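Local structure of precorrin-6A reductase (Rhodobacter capsulatus, 4X7G) at residues A[114-119]-A[140-145]; A[151-156]-A[182-187]. The protein catalyses, as a precorrin-6A reductase that binds NADP, the reduction of a macrocyclic tetrapyrrole on the biosynthetic route to cobalamin. All coordinates share one frame; numbering follows the deposited sequence.

Contacts 1 and 2 follow one another along the chain: the pairing of 114-119 with 140-145 is complete before 151-156 meets 182-187. Both join elements around the parallel sheet 109-113, 216-220, 192-196, 129-132, 149-154, 167-171, one of two six-stranded parallel sheets in this enzyme of Rossmann-fold domains. The centres of contacts 1 and 2 lie about 19 Å apart, and the nearest atoms of contacts 1 and 2 are about 7 Å apart, without touching. Contact 1 packs the helix that follows edge strand 109-113 against the loop between strands 129-132 and 149-154; contact 2 packs helix 178-187 against strand 149-154. Contact 2 also binds the precorrin directly, whereas in contact 1 the side chain of Leu116 stays about 7 Å from it.

Contact 1: A[114-119]-A[140-145]; sequences PDLAAA and RDFSAA
The Phe142 ring meets helix 116-122 obliquely, its far end leading: CZ comes to 4.2 Å from Ala119 CB, while the carbonyl O of Leu116 lies at a similar slant, 4.3 Å from CZ. Beside these, Leu116 CD2 is 4.4 Å from Phe142 CE1, a loose apolar approach. With CG beside the backbone N (chi1 -68°), the ring is carried out from the loop so that its CZ end reaches the helix. The other flat group, the Asp141 carboxylate, brings OD2 to 3.5 Å from Leu116 CB, with Leu116 CD1 somewhat farther off; the two side chains cross at about a right angle. No hydrogen bond joins the segments, so packing alone links them.

Each side keeps its own polar order. Asp115 is the N-cap of the helix, its OD1 accepting from Ala118 N at 3.0 Å with an N-H...O angle of 155°. In the loop, Arg140 O accepts from the backbone N of Ser143 at 3.0 Å, closing one turn.

The side chains of Asp141 and Phe142 also touch Val120 of the same helix, and Ile218 and Ile220 of strand 216-220 lie against the helix from the sheet. A helix packed on a parallel sheet in this way is the layering of a Rossmann-type alpha/beta domain; in this enzyme the loop segment 140-145 lies beside that helix.

Contact 2: A[151-156]-A[182-187]; sequences LLRLVD and TELLRS. With 3Y8 (3-[(1R,2S,3S,7S,11S,16S,17R,18R,19R)-2,7,12,18-tetrakis(2-hydroxy-2-oxoethyl)-3,13-bis(3-hydroxy-3-oxopropyl)-1,2,5,7,11,17-hexamethyl-17-(3-oxidanyl-3-oxidanylidene-prop-1-enyl)-3,6,8,10,15,16,18,19,21,24-decahydrocorrin-8-yl]propanoic acid), chain C.
Leu151 and Leu184 form the apolar contact between strand and helix: the side chains reach toward each other tip to tip, Leu151 CD2 lying 3.8 Å from Leu184 CG. Leu184 extends with CG anti to its own N (chi1 -179°), and its CD2 also comes to 3.7 Å from Arg153 NH2, obliquely to the guanidinium.

The charged interactions at the bound precorrin 3Y8 centre on Arg153. A carboxylate of the ligand lies at the guanidinium edge: NE donates to O34 at 3.0 Å, while NH1 makes weak bonds to O33 and O34. Asp181 forms a salt bridge with NH2, and Phe176 provides a cation-pi partner, so the group is held from several directions. A leucine here would probably leave both the ligand carboxylate and Asp181 without their positively charged mate.

A backbone bond adds a second hold, Val155 N donating to 3Y8 O59 at 2.8 Å and nearly straight (168°), where the chain leaves the strand.

Strand 149-154 runs between strands 129-132 and 167-171, with Leu151 bonded through its backbone to Val130 and Leu132, and Leu152 to Arg168 and Val170. Helix 178-187 packs over this part of the sheet, Leu185 touching Phe131, and is flanked by helix 205-213.

Contact 1: A[114-119]-A[140-145]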
loop_
_atom_site.group_PDB
_atom_site.type_symbol
_atom_site.label_atom_id
_atom_site.label_comp_id
_atom_site.label_asym_id
_atom_site.label_seq_id
_atom_site.Cartn_x
_atom_site.Cartn_y
_atom_site.Cartn_z
ATOM N N PRO A 114 -6.169 4.101 15.979
ATOM C CA PRO A 114 -5.737 5.207 15.113
ATOM C C PRO A 114 -4.412 5.008 14.472
ATOM O O PRO A 114 -4.149 5.729 13.446
ATOM C CB PRO A 114 -5.662 6.401 16.108
ATOM C CG PRO A 114 -5.378 5.765 17.445
ATOM C CD PRO A 114 -6.336 4.560 17.386
ATOM N N ASP A 115 -3.553 4.168 14.962
ATOM C CA ASP A 115 -2.190 4.066 14.493
ATOM C C ASP A 115 -1.594 2.794 14.997
ATOM O O ASP A 115 -2.266 2.018 15.731
ATOM C CB ASP A 115 -1.367 5.320 14.904
ATOM C CG ASP A 115 -1.359 5.534 16.344
ATOM O OD1 ASP A 115 -1.360 4.629 17.198
ATOM O OD2 ASP A 115 -1.368 6.818 16.638
ATOM N N LEU A 116 -0.379 2.493 14.570
ATOM C CA LEU A 116 0.245 1.294 14.929
ATOM C C LEU A 116 0.478 1.079 16.410
ATOM O O LEU A 116 0.283 0.011 16.973
ATOM C CB LEU A 116 1.551 1.205 14.154
ATOM C CG LEU A 116 1.409 0.793 12.674
ATOM C CD1 LEU A 116 2.526 1.337 11.756
ATOM C CD2 LEU A 116 1.353 -0.702 12.651
ATOM N N ALA A 117 0.908 2.170 17.100
ATOM C CA ALA A 117 1.127 2.040 18.562
ATOM C C ALA A 117 -0.166 1.665 19.328
ATOM O O ALA A 117 -0.175 0.913 20.248
ATOM C CB ALA A 117 1.737 3.327 19.187
ATOM N N ALA A 118 -1.273 2.178 18.858
ATOM C CA ALA A 118 -2.554 1.823 19.464
ATOM C C ALA A 118 -2.955 0.384 19.161
ATOM O O ALA A 118 -3.596 -0.300 19.951
ATOM C CB ALA A 118 -3.647 2.755 19.028
ATOM N N ALA A 119 -2.516 -0.177 17.997
ATOM C CA ALA A 119 -2.755 -1.549 17.740
ATOM C C ALA A 119 -1.978 -2.449 18.690
ATOM O O ALA A 119 -2.445 -3.455 19.161
ATOM C CB ALA A 119 -2.367 -1.897 16.266
ATOM N N ARG A 140 8.957 -3.389 14.658
ATOM C CA ARG A 140 9.578 -3.080 15.870
ATOM C C ARG A 140 8.628 -2.499 16.931
ATOM O O ARG A 140 8.842 -2.594 18.107
ATOM C CB ARG A 140 10.694 -1.946 15.776
ATOM C CG ARG A 140 12.141 -2.428 15.705
ATOM C CD ARG A 140 12.998 -1.303 15.141
ATOM N NE ARG A 140 13.331 -0.186 16.054
ATOM C CZ ARG A 140 14.423 -0.077 16.804
ATOM N NH1 ARG A 140 15.305 -1.084 16.843
ATOM N NH2 ARG A 140 14.667 1.071 17.485
ATOM N N ASP A 141 7.557 -1.857 16.498
ATOM C CA ASP A 141 6.606 -1.307 17.456
ATOM C C ASP A 141 6.076 -2.374 18.427
ATOM O O ASP A 141 5.767 -2.191 19.577
ATOM C CB ASP A 141 5.435 -0.630 16.768
ATOM C CG ASP A 141 5.788 0.418 15.791
ATOM O OD1 ASP A 141 6.942 0.803 15.676
ATOM O OD2 ASP A 141 4.931 0.931 15.079
ATOM N N PHE A 142 5.929 -3.635 17.894
ATOM C CA PHE A 142 5.384 -4.740 18.646
ATOM C C PHE A 142 6.310 -5.394 19.631
ATOM O O PHE A 142 5.930 -6.194 20.421
ATOM C CB PHE A 142 4.712 -5.798 17.706
ATOM C CG PHE A 142 3.492 -5.222 17.091
ATOM C CD1 PHE A 142 3.566 -4.366 16.046
ATOM C CD2 PHE A 142 2.233 -5.475 17.623
ATOM C CE1 PHE A 142 2.411 -3.798 15.535
ATOM C CE2 PHE A 142 1.103 -4.918 17.062
ATOM C CZ PHE A 142 1.184 -4.060 16.077
ATOM N N SER A 143 7.552 -4.888 19.631
ATOM C CA SER A 143 8.486 -5.195 20.675
ATOM C C SER A 143 8.056 -4.607 22.001
ATOM O O SER A 143 8.562 -5.024 23.042
ATOM C CB SER A 143 9.894 -4.656 20.346
ATOM O OG SER A 143 9.936 -3.191 20.317
ATOM N N ALA A 144 7.049 -3.774 22.010
ATOM C CA ALA A 144 6.424 -3.323 23.270
ATOM C C ALA A 144 5.410 -4.295 23.812
ATOM O O ALA A 144 4.946 -4.193 24.944
ATOM C CB ALA A 144 5.771 -2.009 22.999
ATOM N N ALA A 145 5.056 -5.341 23.028
ATOM C CA ALA A 145 4.216 -6.420 23.496
ATOM C C ALA A 145 4.893 -7.723 23.158
ATOM O O ALA A 145 4.394 -8.564 22.292
ATOM C CB ALA A 145 2.772 -6.347 22.954
#

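Contact 2: A[151-156]-A[182-187]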
loop_
_atom_site.group_PDB
_atom_site.type_symbol
_atom_site.label_atom_id
_atom_site.label_comp_id
_atom_site.label_asym_id
_atom_site.label_seq_id
_atom_site.Cartn_x
_atom_site.Cartn_y
_atom_site.Cartn_z
ATOM N N LEU A 151 3.201 -14.009 13.834
ATOM C CA LEU A 151 3.418 -14.417 12.443
ATOM C C LEU A 151 3.712 -13.203 11.630
ATOM O O LEU A 151 2.885 -12.222 11.696
ATOM C CB LEU A 151 2.217 -15.163 11.925
ATOM C CG LEU A 151 2.235 -15.558 10.413
ATOM C CD1 LEU A 151 3.337 -16.595 10.158
ATOM C CD2 LEU A 151 0.926 -16.070 9.954
ATOM N N LEU A 152 4.751 -13.159 10.898
ATOM C CA LEU A 152 5.158 -12.055 10.049
ATOM C C LEU A 152 5.083 -12.481 8.603
ATOM O O LEU A 152 5.178 -13.697 8.291
ATOM C CB LEU A 152 6.617 -11.624 10.340
ATOM C CG LEU A 152 6.968 -11.503 11.779
ATOM C CD1 LEU A 152 8.397 -11.158 12.004
ATOM C CD2 LEU A 152 6.068 -10.527 12.488
ATOM N N ARG A 153 4.887 -11.561 7.693
ATOM C CA ARG A 153 4.891 -11.844 6.247
ATOM C C ARG A 153 5.748 -10.724 5.608
ATOM O O ARG A 153 5.351 -9.575 5.656
ATOM C CB ARG A 153 3.493 -11.955 5.681
ATOM C CG ARG A 153 3.505 -12.188 4.185
ATOM C CD ARG A 153 2.269 -12.936 3.698
ATOM N NE ARG A 153 1.046 -12.205 3.896
ATOM C CZ ARG A 153 -0.174 -12.664 3.669
ATOM N NH1 ARG A 153 -1.210 -11.936 3.876
ATOM N NH2 ARG A 153 -0.312 -13.933 3.314
ATOM N N LEU A 154 6.856 -11.112 5.061
ATOM C CA LEU A 154 7.903 -10.223 4.605
ATOM C C LEU A 154 8.204 -10.486 3.143
ATOM O O LEU A 154 8.251 -11.627 2.713
ATOM C CB LEU A 154 9.216 -10.444 5.400
ATOM C CG LEU A 154 9.041 -10.250 6.902
ATOM C CD1 LEU A 154 10.348 -10.647 7.618
ATOM C CD2 LEU A 154 8.530 -8.912 7.330
ATOM N N VAL A 155 8.384 -9.417 2.341
ATOM C CA VAL A 155 8.747 -9.587 0.934
ATOM C C VAL A 155 10.104 -10.285 0.746
ATOM O O VAL A 155 10.234 -11.150 -0.125
ATOM C CB VAL A 155 8.683 -8.256 0.164
ATOM C CG1 VAL A 155 9.109 -8.433 -1.294
ATOM C CG2 VAL A 155 7.275 -7.695 0.205
ATOM N N ASP A 156 11.038 -9.832 1.564
ATOM C CA ASP A 156 12.465 -10.337 1.463
ATOM C C ASP A 156 12.838 -11.018 2.736
ATOM O O ASP A 156 12.406 -10.656 3.811
ATOM C CB ASP A 156 13.385 -9.214 1.228
ATOM C CG ASP A 156 13.112 -8.536 -0.138
ATOM O OD1 ASP A 156 12.963 -9.194 -1.117
ATOM O OD2 ASP A 156 13.077 -7.334 -0.189
ATOM N N THR A 182 -6.414 -18.113 4.071
ATOM C CA THR A 182 -7.112 -19.042 4.924
ATOM C C THR A 182 -6.169 -20.139 5.363
ATOM O O THR A 182 -6.092 -20.489 6.560
ATOM C CB THR A 182 -8.388 -19.598 4.262
ATOM O OG1 THR A 182 -9.252 -18.534 3.967
ATOM C CG2 THR A 182 -9.101 -20.577 5.161
ATOM N N GLU A 183 -5.425 -20.739 4.456
ATOM C CA GLU A 183 -4.531 -21.811 4.823
ATOM C C GLU A 183 -3.454 -21.333 5.760
ATOM O O GLU A 183 -3.094 -22.045 6.696
ATOM C CB GLU A 183 -3.931 -22.423 3.523
ATOM C CG GLU A 183 -2.804 -23.386 3.765
ATOM C CD GLU A 183 -3.155 -24.637 4.492
ATOM O OE1 GLU A 183 -4.300 -24.959 4.549
ATOM O OE2 GLU A 183 -2.289 -25.309 5.102
ATOM N N LEU A 184 -2.907 -20.151 5.556
ATOM C CA LEU A 184 -1.909 -19.606 6.460
ATOM C C LEU A 184 -2.454 -19.394 7.861
ATOM O O LEU A 184 -1.830 -19.797 8.826
ATOM C CB LEU A 184 -1.393 -18.339 5.856
ATOM C CG LEU A 184 -0.296 -17.646 6.689
ATOM C CD1 LEU A 184 0.873 -18.605 6.870
ATOM C CD2 LEU A 184 0.086 -16.340 6.073
ATOM N N LEU A 185 -3.578 -18.747 7.959
ATOM C CA LEU A 185 -4.119 -18.460 9.298
ATOM C C LEU A 185 -4.472 -19.739 10.020
ATOM O O LEU A 185 -4.320 -19.846 11.246
ATOM C CB LEU A 185 -5.347 -17.579 9.189
ATOM C CG LEU A 185 -5.157 -16.192 8.674
ATOM C CD1 LEU A 185 -6.467 -15.416 8.535
ATOM C CD2 LEU A 185 -4.302 -15.383 9.579
ATOM N N ARG A 186 -5.017 -20.744 9.272
ATOM C CA ARG A 186 -5.180 -22.097 9.891
ATOM C C ARG A 186 -3.880 -22.759 10.339
ATOM O O ARG A 186 -3.737 -23.222 11.489
ATOM C CB ARG A 186 -5.874 -22.983 8.864
ATOM C CG ARG A 186 -7.325 -22.626 8.605
ATOM C CD ARG A 186 -8.162 -23.870 8.219
ATOM N NE ARG A 186 -7.506 -24.584 7.159
ATOM C CZ ARG A 186 -6.723 -25.648 7.283
ATOM N NH1 ARG A 186 -6.608 -26.390 8.403
ATOM N NH2 ARG A 186 -6.134 -26.056 6.181
ATOM N N SER A 187 -2.959 -22.861 9.472
ATOM C CA SER A 187 -1.724 -23.591 9.757
ATOM C C SER A 187 -0.946 -22.997 10.931
ATOM O O SER A 187 -0.403 -23.724 11.804
ATOM C CB SER A 187 -0.922 -23.701 8.489
ATOM O OG SER A 187 -0.221 -22.552 8.130
HETATM C C48 3Y8 C . 7.942 -2.251 -3.003
HETATM C C47 3Y8 C . 6.637 -4.364 -5.024
HETATM C C43 3Y8 C . 1.123 -5.880 -7.395
HETATM C C42 3Y8 C . 1.543 -6.187 -5.895
HETATM C C41 3Y8 C . 1.154 -4.921 -5.156
HETATM C C38 3Y8 C . -0.909 -3.361 -2.215
HETATM C C37 3Y8 C . -0.982 -4.779 -2.627
HETATM C C36 3Y8 C . 0.041 -7.044 -2.962
HETATM C C35 3Y8 C . -0.541 -6.251 0.011
HETATM C C32 3Y8 C . -0.538 -8.675 4.212
HETATM C C31 3Y8 C . -0.291 -7.122 3.994
HETATM C C2 3Y8 C . 1.750 -4.420 3.258
HETATM C C1 3Y8 C . 3.007 -4.385 2.319
HETATM C C4 3Y8 C . 1.272 -5.238 1.059
HETATM C C5 3Y8 C . 0.658 -5.617 -0.075
HETATM C C7 3Y8 C . 0.396 -5.558 -2.635
HETATM C C8 3Y8 C . 1.370 -5.069 -3.653
HETATM C C6 3Y8 C . 1.120 -5.403 -1.424
HETATM C C3 3Y8 C . 0.823 -5.397 2.511
HETATM C C11 3Y8 C . 5.096 -4.763 -2.947
HETATM C C12 3Y8 C . 6.225 -4.106 -3.566
HETATM C C13 3Y8 C . 6.827 -3.266 -2.736
HETATM C C14 3Y8 C . 6.154 -3.369 -1.453
HETATM C C15 3Y8 C . 6.510 -2.654 -0.330
HETATM C C16 3Y8 C . 5.744 -2.821 0.909
HETATM C C17 3Y8 C . 6.207 -2.354 2.263
HETATM C C18 3Y8 C . 5.041 -2.851 3.175
HETATM C C19 3Y8 C . 3.799 -3.078 2.207
HETATM C C20 3Y8 C . 3.933 -5.575 2.591
HETATM C C21 3Y8 C . 7.571 -5.642 -5.146
HETATM C C24 3Y8 C . 5.182 -6.291 -3.017
HETATM C C25 3Y8 C . 2.059 -4.912 4.683
HETATM C C26 3Y8 C . 1.040 -3.059 3.257
HETATM O O59 3Y8 C . 8.419 -6.748 3.317
HETATM C C57 3Y8 C . 8.589 -5.561 2.800
HETATM O O58 3Y8 C . 9.681 -4.998 2.525
HETATM C C56 3Y8 C . 7.328 -4.748 2.689
HETATM C C55 3Y8 C . 7.512 -3.197 2.654
HETATM C C54 3Y8 C . 6.429 -0.861 2.325
HETATM C C60 3Y8 C . 4.596 -1.935 4.313
HETATM C C61 3Y8 C . 5.519 -1.763 5.428
HETATM O O62 3Y8 C . 5.248 -0.784 6.221
HETATM O O63 3Y8 C . 6.488 -2.548 5.621
HETATM N N24 3Y8 C . 4.432 -3.113 0.879
HETATM N N23 3Y8 C . 5.148 -4.275 -1.595
HETATM C C49 3Y8 C . 7.325 -0.874 -3.284
HETATM C C50 3Y8 C . 8.270 0.223 -3.649
HETATM O O51 3Y8 C . 9.507 0.030 -3.631
HETATM O O52 3Y8 C . 7.691 1.290 -4.069
HETATM O O23 3Y8 C . 7.269 -6.433 -6.064
HETATM O O22 3Y8 C . 8.476 -5.754 -4.355
HETATM C C10 3Y8 C . 3.787 -4.215 -3.603
HETATM C C9 3Y8 C . 2.533 -4.789 -3.040
HETATM N N22 3Y8 C . 2.397 -5.040 -1.668
HETATM O O44 3Y8 C . -0.074 -6.073 -7.649
HETATM O O45 3Y8 C . 1.994 -5.695 -8.140
HETATM O O39 3Y8 C . -1.751 -2.606 -2.797
HETATM O O40 3Y8 C . -0.190 -3.032 -1.274
HETATM N N21 3Y8 C . 2.437 -4.689 1.012
HETATM C C27 3Y8 C . -0.311 -3.069 4.030
HETATM O O28 3Y8 C . -0.240 -2.861 5.248
HETATM O O29 3Y8 C . -1.362 -3.281 3.432
HETATM C C30 3Y8 C . 0.704 -6.907 2.895
HETATM O O34 3Y8 C . 0.509 -9.314 4.600
HETATM O O33 3Y8 C . -1.742 -8.912 4.114
#